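Putative integron gene cassette protein (Uncultured bacterium, PDB 3FUY) is of unknown function, a product of the mobile metagenome of a salt marsh, encoded by an integron gene cassette. Local coordinates at residues Tyr105-Thr117 with Ser148-Leu162. Sequence-based numbering, arbitrary orientation.
Sequences YNAMVYVDLIVGT and SCVTQFEMKLREELL
D112 and R158 meet across two parallel strands, 106-116 and 150-160, of a beta-alpha-beta unit whose helix 121-138 makes the crossover; 150-160 is the edge strand of the sheet within this chain. Twelve backbone hydrogen bonds join the strands, from V150 N to Y105 O at one end to T117 N with E160 O at the other. R158 CB lies alongside I114, 4.2 Å from I114 CG1. From CG the R158 chain runs extended to NE (chi2 -179°, chi3 177°), which carries R158 CD past the carboxylate, 3.5 Å from D112 OD2. R158 NE then closes a salt bridge to D112 OD2 at 2.8 Å; the oxygen lies near the guanidinium plane, whereas NE comes in from above the carboxylate plane. R95 of strand 91-100 grips the same OD2, and two positive partners would be expected to hold D112 ionised. At the tip, R158 NH2 and K156 NZ both donate to one water, which also lies 2.8 Å from D112 OD1; K156 NZ also forms a salt bridge with D177.

The other face is largely apolar. V111 CG2 packs on M155 CB, and M155 SE reaches L113 CB at 3.9 Å; helix 121-138 packs against M155 and L113, and helix 59-79 against V111. Farther back, C149 has SG anti to the backbone N (chi1 177°), oblique to the Y105 ring. C149 SG also lies 3.6 Å from A107 CB.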
ATOM      1  N   TYR B 105       9.423   7.212 -24.061  1.00 29.26           N
ATOM      2  CA  TYR B 105       8.474   7.432 -22.978  1.00 29.95           C
ATOM      3  C   TYR B 105       7.038   7.523 -23.505  1.00 28.63           C
ATOM      4  O   TYR B 105       6.659   8.493 -24.154  1.00 29.57           O
ATOM      5  CB  TYR B 105       8.878   8.691 -22.211  1.00 32.45           C
ATOM      6  CG  TYR B 105       8.387   8.783 -20.784  1.00 28.35           C
ATOM      7  CD1 TYR B 105       8.576   7.732 -19.880  1.00 33.69           C
ATOM      8  CD2 TYR B 105       7.766   9.931 -20.333  1.00 26.24           C
ATOM      9  CE1 TYR B 105       8.144   7.834 -18.558  1.00 26.25           C
ATOM     10  CE2 TYR B 105       7.338  10.049 -19.021  1.00 31.78           C
ATOM     11  CZ  TYR B 105       7.523   8.994 -18.141  1.00 32.06           C
ATOM     12  OH  TYR B 105       7.080   9.129 -16.845  1.00 30.06           O
ATOM     13  N   ASN B 106       6.260   6.483 -23.238  1.00 27.15           N
ATOM     14  CA  ASN B 106       4.872   6.399 -23.660  1.00 27.68           C
ATOM     15  C   ASN B 106       3.931   6.052 -22.505  1.00 28.87           C
ATOM     16  O   ASN B 106       4.344   5.439 -21.504  1.00 27.03           O
ATOM     17  CB  ASN B 106       4.730   5.338 -24.746  1.00 30.70           C
ATOM     18  CG  ASN B 106       5.807   5.456 -25.799  1.00 36.05           C
ATOM     19  OD1 ASN B 106       6.926   4.967 -25.623  1.00 39.36           O
ATOM     20  ND2 ASN B 106       5.491   6.148 -26.877  1.00 29.42           N
ATOM     21  N   ALA B 107       2.668   6.442 -22.645  1.00 25.20           N
ATOM     22  CA  ALA B 107       1.658   6.043 -21.680  1.00 28.10           C
ATOM     23  C   ALA B 107       0.348   5.656 -22.342  1.00 29.61           C
ATOM     24  O   ALA B 107      -0.081   6.265 -23.330  1.00 26.26           O
ATOM     25  CB  ALA B 107       1.422   7.154 -20.628  1.00 24.00           C
HETATM   26  N   MSE B 108      -0.291   4.640 -21.776  1.00 23.60           N
HETATM   27  CA  MSE B 108      -1.641   4.274 -22.162  1.00 25.30           C
HETATM   28  C   MSE B 108      -2.594   4.586 -20.998  1.00 25.24           C
HETATM   29  O   MSE B 108      -2.467   4.023 -19.907  1.00 25.36           O
HETATM   30  CB  MSE B 108      -1.694   2.779 -22.529  1.00 25.57           C
HETATM   31  CG  MSE B 108      -3.084   2.275 -22.869  1.00 24.90           C
HETATM   32 SE   MSE B 108      -3.796   3.001 -24.539  0.81 34.20          SE
HETATM   33  CE  MSE B 108      -2.580   2.125 -25.809  1.00 34.31           C
ATOM     34  N   VAL B 109      -3.540   5.488 -21.230  1.00 25.02           N
ATOM     35  CA  VAL B 109      -4.523   5.860 -20.218  1.00 26.35           C
ATOM     36  C   VAL B 109      -5.850   5.140 -20.425  1.00 25.49           C
ATOM     37  O   VAL B 109      -6.501   5.330 -21.450  1.00 30.40           O
ATOM     38  CB  VAL B 109      -4.803   7.372 -20.242  1.00 24.58           C
ATOM     39  CG1 VAL B 109      -5.742   7.736 -19.072  1.00 22.04           C
ATOM     40  CG2 VAL B 109      -3.487   8.154 -20.175  1.00 23.19           C
ATOM     41  N   TYR B 110      -6.241   4.317 -19.455  1.00 24.45           N
ATOM     42  CA  TYR B 110      -7.524   3.609 -19.486  1.00 24.85           C
ATOM     43  C   TYR B 110      -8.589   4.419 -18.772  1.00 26.16           C
ATOM     44  O   TYR B 110      -8.447   4.726 -17.579  1.00 23.14           O
ATOM     45  CB  TYR B 110      -7.402   2.246 -18.788  1.00 26.85           C
ATOM     46  CG  TYR B 110      -6.452   1.324 -19.476  1.00 27.48           C
ATOM     47  CD1 TYR B 110      -5.101   1.326 -19.161  1.00 27.89           C
ATOM     48  CD2 TYR B 110      -6.899   0.470 -20.487  1.00 30.74           C
ATOM     49  CE1 TYR B 110      -4.219   0.491 -19.820  1.00 29.97           C
ATOM     50  CE2 TYR B 110      -6.034  -0.366 -21.139  1.00 30.28           C
ATOM     51  CZ  TYR B 110      -4.699  -0.359 -20.810  1.00 31.61           C
ATOM     52  OH  TYR B 110      -3.849  -1.213 -21.468  1.00 29.81           O
ATOM     53  N   VAL B 111      -9.655   4.749 -19.489  1.00 22.99           N
ATOM     54  CA  VAL B 111     -10.735   5.554 -18.953  1.00 27.03           C
ATOM     55  C   VAL B 111     -12.022   4.780 -19.163  1.00 28.11           C
ATOM     56  O   VAL B 111     -12.098   3.949 -20.065  1.00 25.81           O
ATOM     57  CB  VAL B 111     -10.832   6.919 -19.666  1.00 26.92           C
ATOM     58  CG1 VAL B 111      -9.514   7.655 -19.563  1.00 24.78           C
ATOM     59  CG2 VAL B 111     -11.203   6.733 -21.159  1.00 27.33           C
ATOM     60  N   ASP B 112     -13.006   5.022 -18.306  1.00 23.85           N
ATOM     61  CA  ASP B 112     -14.351   4.479 -18.477  1.00 27.05           C
ATOM     62  C   ASP B 112     -15.235   5.649 -18.879  1.00 28.60           C
ATOM     63  O   ASP B 112     -15.116   6.736 -18.306  1.00 28.45           O
ATOM     64  CB  ASP B 112     -14.913   3.918 -17.153  1.00 27.77           C
ATOM     65  CG  ASP B 112     -14.390   2.524 -16.794  1.00 29.07           C
ATOM     66  OD1 ASP B 112     -13.575   1.940 -17.535  1.00 33.70           O
ATOM     67  OD2 ASP B 112     -14.810   2.003 -15.732  1.00 30.11           O
ATOM     68  N   LEU B 113     -16.117   5.439 -19.853  1.00 26.13           N
ATOM     69  CA  LEU B 113     -17.190   6.386 -20.129  1.00 27.66           C
ATOM     70  C   LEU B 113     -18.479   5.771 -19.599  1.00 29.26           C
ATOM     71  O   LEU B 113     -18.886   4.691 -20.036  1.00 31.79           O
ATOM     72  CB  LEU B 113     -17.338   6.677 -21.630  1.00 25.83           C
ATOM     73  CG  LEU B 113     -18.471   7.642 -22.009  1.00 28.93           C
ATOM     74  CD1 LEU B 113     -18.071   9.089 -21.748  1.00 26.93           C
ATOM     75  CD2 LEU B 113     -18.891   7.471 -23.474  1.00 33.93           C
ATOM     76  N   ILE B 114     -19.115   6.446 -18.653  1.00 27.60           N
ATOM     77  CA  ILE B 114     -20.347   5.928 -18.061  1.00 30.25           C
ATOM     78  C   ILE B 114     -21.551   6.765 -18.476  1.00 31.19           C
ATOM     79  O   ILE B 114     -21.626   7.944 -18.148  1.00 32.91           O
ATOM     80  CB  ILE B 114     -20.255   5.862 -16.514  1.00 29.67           C
ATOM     81  CG1 ILE B 114     -18.973   5.144 -16.082  1.00 27.54           C
ATOM     82  CG2 ILE B 114     -21.476   5.157 -15.939  1.00 29.52           C
ATOM     83  CD1 ILE B 114     -18.706   5.203 -14.567  1.00 28.06           C
ATOM     84  N   VAL B 115     -22.485   6.153 -19.209  1.00 33.34           N
ATOM     85  CA  VAL B 115     -23.733   6.820 -19.577  1.00 32.01           C
ATOM     86  C   VAL B 115     -24.906   6.204 -18.821  1.00 32.88           C
ATOM     87  O   VAL B 115     -24.800   5.108 -18.283  1.00 37.72           O
ATOM     88  CB  VAL B 115     -24.013   6.772 -21.105  1.00 36.78           C
ATOM     89  CG1 VAL B 115     -22.923   7.500 -21.875  1.00 35.26           C
ATOM     90  CG2 VAL B 115     -24.135   5.338 -21.586  1.00 40.14           C
ATOM     91  N   GLY B 116     -26.021   6.921 -18.771  1.00 34.14           N
ATOM     92  CA  GLY B 116     -27.190   6.446 -18.046  1.00 42.66           C
ATOM     93  C   GLY B 116     -27.875   5.314 -18.794  1.00 46.89           C
ATOM     94  O   GLY B 116     -27.960   5.343 -20.020  1.00 41.96           O
ATOM     95  N   THR B 117     -28.357   4.313 -18.062  1.00 44.96           N
ATOM     96  CA  THR B 117     -29.048   3.179 -18.675  1.00 45.45           C
ATOM     97  C   THR B 117     -30.143   3.642 -19.643  1.00 50.67           C
ATOM     98  O   THR B 117     -30.449   2.949 -20.617  1.00 53.51           O
ATOM     99  CB  THR B 117     -29.667   2.233 -17.618  1.00 46.51           C
ATOM    100  OG1 THR B 117     -30.372   3.008 -16.642  1.00 49.20           O
ATOM    101  CG2 THR B 117     -28.587   1.424 -16.909  1.00 45.53           C
ATOM    102  N   SER B 148       7.540  14.906 -21.875  1.00 26.57           N
ATOM    103  CA  SER B 148       8.089  14.221 -23.050  1.00 24.80           C
ATOM    104  C   SER B 148       7.489  12.829 -23.205  1.00 27.25           C
ATOM    105  O   SER B 148       8.155  11.912 -23.669  1.00 30.82           O
ATOM    106  CB  SER B 148       9.610  14.096 -22.971  1.00 29.72           C
ATOM    107  OG  SER B 148      10.209  15.366 -22.849  1.00 36.08           O
ATOM    108  N   CYS B 149       6.236  12.675 -22.804  1.00 25.55           N
ATOM    109  CA  CYS B 149       5.554  11.402 -22.927  1.00 24.95           C
ATOM    110  C   CYS B 149       4.543  11.484 -24.069  1.00 26.11           C
ATOM    111  O   CYS B 149       3.853  12.494 -24.218  1.00 23.80           O
ATOM    112  CB  CYS B 149       4.828  11.062 -21.622  1.00 28.67           C
ATOM    113  SG  CYS B 149       3.873   9.531 -21.714  1.00 31.60           S
ATOM    114  N   VAL B 150       4.461  10.427 -24.868  1.00 24.14           N
ATOM    115  CA  VAL B 150       3.468  10.362 -25.940  1.00 25.02           C
ATOM    116  C   VAL B 150       2.331   9.491 -25.446  1.00 23.23           C
ATOM    117  O   VAL B 150       2.557   8.359 -25.043  1.00 24.04           O
ATOM    118  CB  VAL B 150       4.036   9.736 -27.224  1.00 27.05           C
ATOM    119  CG1 VAL B 150       2.927   9.542 -28.243  1.00 26.87           C
ATOM    120  CG2 VAL B 150       5.162  10.602 -27.792  1.00 27.66           C
ATOM    121  N   THR B 151       1.112  10.014 -25.502  1.00 23.48           N
ATOM    122  CA  THR B 151      -0.019   9.388 -24.832  1.00 25.15           C
ATOM    123  C   THR B 151      -1.038   8.793 -25.804  1.00 26.83           C
ATOM    124  O   THR B 151      -1.302   9.349 -26.864  1.00 29.44           O
ATOM    125  CB  THR B 151      -0.707  10.416 -23.881  1.00 26.63           C
ATOM    126  OG1 THR B 151       0.251  10.907 -22.938  1.00 23.68           O
ATOM    127  CG2 THR B 151      -1.875   9.801 -23.127  1.00 26.73           C
ATOM    128  N   GLN B 152      -1.588   7.640 -25.445  1.00 25.37           N
ATOM    129  CA  GLN B 152      -2.754   7.095 -26.126  1.00 26.26           C
ATOM    130  C   GLN B 152      -3.775   6.747 -25.060  1.00 29.52           C
ATOM    131  O   GLN B 152      -3.433   6.644 -23.871  1.00 26.24           O
ATOM    132  CB  GLN B 152      -2.383   5.825 -26.896  1.00 28.62           C
ATOM    133  CG  GLN B 152      -1.235   5.991 -27.883  1.00 32.50           C
ATOM    134  CD  GLN B 152      -1.554   6.931 -29.029  1.00 34.35           C
ATOM    135  OE1 GLN B 152      -2.715   7.113 -29.410  1.00 39.11           O
ATOM    136  NE2 GLN B 152      -0.515   7.529 -29.599  1.00 38.60           N
ATOM    137  N   PHE B 153      -5.026   6.536 -25.455  1.00 28.04           N
ATOM    138  CA  PHE B 153      -5.999   6.074 -24.470  1.00 28.41           C
ATOM    139  C   PHE B 153      -6.909   4.966 -24.992  1.00 30.11           C
ATOM    140  O   PHE B 153      -7.025   4.754 -26.201  1.00 25.90           O
ATOM    141  CB  PHE B 153      -6.831   7.235 -23.899  1.00 28.39           C
ATOM    142  CG  PHE B 153      -7.843   7.792 -24.854  1.00 28.59           C
ATOM    143  CD1 PHE B 153      -9.180   7.465 -24.737  1.00 31.46           C
ATOM    144  CD2 PHE B 153      -7.462   8.654 -25.861  1.00 29.86           C
ATOM    145  CE1 PHE B 153     -10.118   7.984 -25.627  1.00 32.75           C
ATOM    146  CE2 PHE B 153      -8.394   9.178 -26.749  1.00 31.11           C
ATOM    147  CZ  PHE B 153      -9.726   8.845 -26.634  1.00 29.50           C
ATOM    148  N   GLU B 154      -7.531   4.254 -24.060  1.00 24.72           N
ATOM    149  CA  GLU B 154      -8.584   3.295 -24.374  1.00 33.22           C
ATOM    150  C   GLU B 154      -9.779   3.628 -23.511  1.00 28.87           C
ATOM    151  O   GLU B 154      -9.646   3.845 -22.292  1.00 28.04           O
ATOM    152  CB  GLU B 154      -8.149   1.854 -24.083  1.00 32.15           C
ATOM    153  CG  GLU B 154      -7.300   1.205 -25.154  1.00 38.79           C
ATOM    154  CD  GLU B 154      -7.137  -0.291 -24.923  1.00 40.89           C
ATOM    155  OE1 GLU B 154      -7.972  -0.870 -24.190  1.00 40.99           O
ATOM    156  OE2 GLU B 154      -6.174  -0.885 -25.463  1.00 43.04           O
HETATM  157  N   MSE B 155     -10.949   3.638 -24.134  1.00 30.16           N
HETATM  158  CA  MSE B 155     -12.177   3.995 -23.457  1.00 31.88           C
HETATM  159  C   MSE B 155     -13.165   2.828 -23.386  1.00 35.88           C
HETATM  160  O   MSE B 155     -13.674   2.356 -24.404  1.00 35.71           O
HETATM  161  CB  MSE B 155     -12.820   5.172 -24.175  1.00 29.35           C
HETATM  162  CG  MSE B 155     -14.119   5.627 -23.560  1.00 32.29           C
HETATM  163 SE   MSE B 155     -14.632   7.366 -24.310  0.71 42.19          SE
HETATM  164  CE  MSE B 155     -12.869   7.981 -24.739  1.00 40.91           C
ATOM    165  N   LYS B 156     -13.427   2.366 -22.172  1.00 30.77           N
ATOM    166  CA  LYS B 156     -14.417   1.329 -21.934  1.00 30.75           C
ATOM    167  C   LYS B 156     -15.771   2.000 -21.743  1.00 34.70           C
ATOM    168  O   LYS B 156     -15.867   3.059 -21.108  1.00 34.33           O
ATOM    169  CB  LYS B 156     -14.029   0.517 -20.685  1.00 32.82           C
ATOM    170  CG  LYS B 156     -14.905  -0.683 -20.428  1.00 34.99           C
ATOM    171  CD  LYS B 156     -14.524  -1.417 -19.151  1.00 33.56           C
ATOM    172  CE  LYS B 156     -13.149  -2.031 -19.250  1.00 36.66           C
ATOM    173  NZ  LYS B 156     -12.728  -2.593 -17.932  1.00 37.22           N
ATOM    174  N   LEU B 157     -16.819   1.403 -22.299  1.00 31.70           N
ATOM    175  CA  LEU B 157     -18.158   1.964 -22.190  1.00 31.27           C
ATOM    176  C   LEU B 157     -18.994   1.200 -21.164  1.00 37.59           C
ATOM    177  O   LEU B 157     -19.002  -0.030 -21.139  1.00 38.74           O
ATOM    178  CB  LEU B 157     -18.854   1.949 -23.550  1.00 32.86           C
ATOM    179  CG  LEU B 157     -17.997   2.395 -24.735  1.00 36.76           C
ATOM    180  CD1 LEU B 157     -18.663   2.045 -26.082  1.00 37.26           C
ATOM    181  CD2 LEU B 157     -17.720   3.886 -24.641  1.00 36.13           C
ATOM    182  N   ARG B 158     -19.691   1.939 -20.310  1.00 33.20           N
ATOM    183  CA  ARG B 158     -20.531   1.331 -19.287  1.00 36.36           C
ATOM    184  C   ARG B 158     -21.874   2.010 -19.329  1.00 33.89           C
ATOM    185  O   ARG B 158     -21.988   3.152 -19.759  1.00 33.95           O
ATOM    186  CB  ARG B 158     -19.918   1.505 -17.879  1.00 31.63           C
ATOM    187  CG  ARG B 158     -18.616   0.739 -17.657  1.00 33.42           C
ATOM    188  CD  ARG B 158     -18.081   0.935 -16.245  1.00 30.81           C
ATOM    189  NE  ARG B 158     -16.871   0.150 -15.979  1.00 32.16           N
ATOM    190  CZ  ARG B 158     -16.865  -1.152 -15.700  1.00 35.83           C
ATOM    191  NH1 ARG B 158     -18.015  -1.819 -15.635  1.00 34.91           N
ATOM    192  NH2 ARG B 158     -15.716  -1.789 -15.472  1.00 31.88           N
ATOM    193  N   GLU B 159     -22.899   1.304 -18.879  1.00 38.02           N
ATOM    194  CA  GLU B 159     -24.162   1.952 -18.599  1.00 38.74           C
ATOM    195  C   GLU B 159     -24.558   1.578 -17.179  1.00 40.16           C
ATOM    196  O   GLU B 159     -24.244   0.487 -16.690  1.00 38.66           O
ATOM    197  CB  GLU B 159     -25.243   1.592 -19.624  1.00 41.85           C
ATOM    198  CG  GLU B 159     -25.875   0.218 -19.475  1.00 49.55           C
ATOM    199  CD  GLU B 159     -26.968  -0.036 -20.523  1.00 55.42           C
ATOM    200  OE1 GLU B 159     -28.016   0.648 -20.490  1.00 53.13           O
ATOM    201  OE2 GLU B 159     -26.776  -0.926 -21.379  1.00 58.84           O
ATOM    202  N   GLU B 160     -25.212   2.514 -16.510  1.00 40.32           N
ATOM    203  CA  GLU B 160     -25.554   2.365 -15.116  1.00 38.97           C
ATOM    204  C   GLU B 160     -26.735   3.267 -14.862  1.00 39.63           C
ATOM    205  O   GLU B 160     -26.877   4.297 -15.503  1.00 38.26           O
ATOM    206  CB  GLU B 160     -24.384   2.809 -14.234  1.00 39.27           C
ATOM    207  CG  GLU B 160     -23.108   2.002 -14.411  1.00 36.55           C
ATOM    208  CD  GLU B 160     -23.155   0.674 -13.682  1.00 39.79           C
ATOM    209  OE1 GLU B 160     -24.204   0.360 -13.083  1.00 40.43           O
ATOM    210  OE2 GLU B 160     -22.145  -0.059 -13.712  1.00 40.30           O
ATOM    211  N   LEU B 161     -27.592   2.883 -13.926  1.00 41.40           N
ATOM    212  CA  LEU B 161     -28.644   3.775 -13.504  1.00 38.29           C
ATOM    213  C   LEU B 161     -27.984   4.788 -12.582  1.00 42.37           C
ATOM    214  O   LEU B 161     -27.575   4.447 -11.472  1.00 43.83           O
ATOM    215  CB  LEU B 161     -29.730   2.991 -12.768  1.00 47.46           C
ATOM    216  CG  LEU B 161     -30.993   3.763 -12.394  1.00 47.90           C
ATOM    217  CD1 LEU B 161     -31.604   4.412 -13.622  1.00 45.68           C
ATOM    218  CD2 LEU B 161     -31.995   2.832 -11.719  1.00 54.88           C
ATOM    219  N   LEU B 162     -27.870   6.030 -13.035  1.00 36.65           N
ATOM    220  CA  LEU B 162     -27.034   7.002 -12.342  1.00 38.17           C
ATOM    221  C   LEU B 162     -27.620   7.476 -11.006  1.00 44.98           C
ATOM    222  O   LEU B 162     -26.916   8.079 -10.187  1.00 43.44           O
ATOM    223  CB  LEU B 162     -26.740   8.197 -13.244  1.00 37.93           C
ATOM    224  CG  LEU B 162     -26.021   7.900 -14.559  1.00 35.81           C
ATOM    225  CD1 LEU B 162     -25.696   9.208 -15.223  1.00 42.45           C
ATOM    226  CD2 LEU B 162     -24.757   7.098 -14.339  1.00 37.79           C
TER
HETATM  227  O   HOH W   1       8.298  10.080 -25.774  1.00 39.43           O
HETATM  228  O   HOH W   2      -3.664  -2.031 -24.752  1.00 52.70           O
HETATM  229  O   HOH W   3     -13.202  -0.441 -16.035  1.00 34.12           O